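Local coordinates for coenzyme Q-binding protein COQ10 START domain-containing protein (Thermus thermophilus, PDB 2D4R) that is of unknown function but, as a putative member of the START-domain superfamily, probably binds a lipid or similar hydrophobic ligand, at residues Gly82-Asp85 with Arg86-Gly89. Sequence-based numbering, arbitrary orientation.
Sequences GDFD and RYEG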
ATOM      1  N   GLY A  82       4.971   8.261 -12.664  1.00 25.43           N
ATOM      2  CA  GLY A  82       6.025   7.599 -11.933  1.00 22.71           C
ATOM      3  C   GLY A  82       6.605   6.497 -12.772  1.00 24.50           C
ATOM      4  O   GLY A  82       6.505   6.529 -13.989  1.00 30.47           O
ATOM      5  N   ASP A  83       7.207   5.516 -12.119  1.00 28.28           N
ATOM      6  CA  ASP A  83       7.907   4.438 -12.815  1.00 31.53           C
ATOM      7  C   ASP A  83       6.992   3.324 -13.347  1.00 24.66           C
ATOM      8  O   ASP A  83       7.343   2.628 -14.293  1.00 25.95           O
ATOM      9  CB  ASP A  83       8.966   3.827 -11.886  1.00 35.87           C
ATOM     10  CG  ASP A  83      10.137   4.772 -11.618  1.00 35.99           C
ATOM     11  OD1 ASP A  83      10.262   5.806 -12.310  1.00 30.96           O
ATOM     12  OD2 ASP A  83      10.936   4.465 -10.710  1.00 32.27           O
ATOM     13  N   PHE A  84       5.833   3.150 -12.731  1.00 23.88           N
ATOM     14  CA  PHE A  84       4.866   2.162 -13.206  1.00 25.52           C
ATOM     15  C   PHE A  84       4.003   2.756 -14.328  1.00 23.69           C
ATOM     16  O   PHE A  84       3.647   3.937 -14.291  1.00 24.47           O
ATOM     17  CB  PHE A  84       3.951   1.705 -12.061  1.00 18.44           C
ATOM     18  CG  PHE A  84       4.648   0.895 -10.983  1.00 26.02           C
ATOM     19  CD1 PHE A  84       5.074   1.500  -9.799  1.00 27.41           C
ATOM     20  CD2 PHE A  84       4.845  -0.477 -11.137  1.00 25.89           C
ATOM     21  CE1 PHE A  84       5.686   0.754  -8.787  1.00 22.65           C
ATOM     22  CE2 PHE A  84       5.455  -1.236 -10.124  1.00 26.64           C
ATOM     23  CZ  PHE A  84       5.876  -0.623  -8.953  1.00 18.58           C
ATOM     24  N   ASP A  85       3.672   1.944 -15.320  1.00 15.92           N
ATOM     25  CA  ASP A  85       2.667   2.341 -16.293  1.00 23.84           C
ATOM     26  C   ASP A  85       1.321   2.295 -15.618  1.00 28.04           C
ATOM     27  O   ASP A  85       0.414   3.065 -15.941  1.00 31.72           O
ATOM     28  CB  ASP A  85       2.658   1.393 -17.481  1.00 31.69           C
ATOM     29  CG  ASP A  85       3.989   1.364 -18.207  1.00 42.25           C
ATOM     30  OD1 ASP A  85       4.367   0.273 -18.675  1.00 55.66           O
ATOM     31  OD2 ASP A  85       4.653   2.422 -18.302  1.00 34.38           O
ATOM     32  N   ARG A  86       1.198   1.384 -14.666  1.00 27.93           N
ATOM     33  CA  ARG A  86      -0.037   1.236 -13.924  1.00 29.36           C
ATOM     34  C   ARG A  86       0.283   0.795 -12.501  1.00 32.10           C
ATOM     35  O   ARG A  86       1.091  -0.113 -12.284  1.00 28.48           O
ATOM     36  CB  ARG A  86      -0.922   0.209 -14.628  1.00 26.98           C
ATOM     37  CG  ARG A  86      -2.291  -0.001 -14.030  1.00 37.44           C
ATOM     38  CD  ARG A  86      -3.044  -1.036 -14.859  1.00 38.78           C
ATOM     39  NE  ARG A  86      -4.469  -1.074 -14.560  1.00 50.31           N
ATOM     40  CZ  ARG A  86      -5.321  -1.952 -15.081  1.00 51.38           C
ATOM     41  NH1 ARG A  86      -4.893  -2.878 -15.934  1.00 46.13           N
ATOM     42  NH2 ARG A  86      -6.604  -1.897 -14.753  1.00 49.71           N
ATOM     43  N   TYR A  87      -0.334   1.467 -11.535  1.00 28.68           N
ATOM     44  CA  TYR A  87      -0.187   1.106 -10.140  1.00 26.26           C
ATOM     45  C   TYR A  87      -1.432   1.529  -9.374  1.00 30.32           C
ATOM     46  O   TYR A  87      -1.596   2.695  -9.019  1.00 27.35           O
ATOM     47  CB  TYR A  87       1.036   1.786  -9.553  1.00 23.35           C
ATOM     48  CG  TYR A  87       1.424   1.288  -8.180  1.00 21.31           C
ATOM     49  CD1 TYR A  87       2.448   0.348  -8.020  1.00 19.62           C
ATOM     50  CD2 TYR A  87       0.818   1.800  -7.039  1.00 18.42           C
ATOM     51  CE1 TYR A  87       2.860  -0.051  -6.749  1.00 12.54           C
ATOM     52  CE2 TYR A  87       1.217   1.403  -5.762  1.00 21.68           C
ATOM     53  CZ  TYR A  87       2.235   0.483  -5.620  1.00 23.54           C
ATOM     54  OH  TYR A  87       2.622   0.101  -4.345  1.00 31.16           O
ATOM     55  N   GLU A  88      -2.306   0.566  -9.111  1.00 28.03           N
ATOM     56  CA  GLU A  88      -3.626   0.880  -8.592  1.00 25.55           C
ATOM     57  C   GLU A  88      -4.242  -0.294  -7.835  1.00 29.55           C
ATOM     58  O   GLU A  88      -3.843  -1.460  -8.010  1.00 24.15           O
ATOM     59  CB  GLU A  88      -4.553   1.281  -9.745  1.00 31.32           C
ATOM     60  CG  GLU A  88      -4.860   0.142 -10.707  1.00 30.53           C
ATOM     61  CD  GLU A  88      -5.716   0.575 -11.882  1.00 44.09           C
ATOM     62  OE1 GLU A  88      -5.197   0.584 -13.013  1.00 52.70           O
ATOM     63  OE2 GLU A  88      -6.905   0.909 -11.685  1.00 43.54           O
ATOM     64  N   GLY A  89      -5.231   0.018  -7.004  1.00 22.54           N
ATOM     65  CA  GLY A  89      -5.851  -1.025  -6.224  1.00 25.04           C
ATOM     66  C   GLY A  89      -6.710  -0.497  -5.099  1.00 26.42           C
ATOM     67  O   GLY A  89      -7.180   0.636  -5.124  1.00 32.76           O
TER
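Phe-84 and Tyr-87, three residues apart, lay their rings against each other where the loop runs into strand 86-95. The ring centroids are 4.7 Å apart and the planes are inclined to each other at 44°. Tyr-87 CD1 does the touching: it sits over one face of the Phe-84 ring, shifted toward the rim, 3.4 Å from Phe-84 CE1. Two different first torsions bring the rings together: Phe-84 swings CG anti to its carbonyl carbon (chi1 -68°), while Tyr-87 sets CG opposite its own amide nitrogen (chi1 -170°). Val-60 also touches Phe-84, and the Trp-62 ring meets Tyr-87. With an alanine in place of Phe-84, Tyr-87 CD1 would probably lose the ring face it lies over, opening a gap there. Away from this pair, Arg-86 reaches out extended from CG to NE and points NE at Glu-88 OE1 in a salt bridge modelled so short that its exact length is doubtful, while Asp-85 turns its carboxylate aside to hydrogen-bond Thr-111 through OD1. Asp-85 and Arg-86 both pair by backbone hydrogen bonds with Glu-109, a classic beta bulge at the start of strand 86-95 in the antiparallel sheet of this Bet v 1-like fold, consistent with a START-type domain.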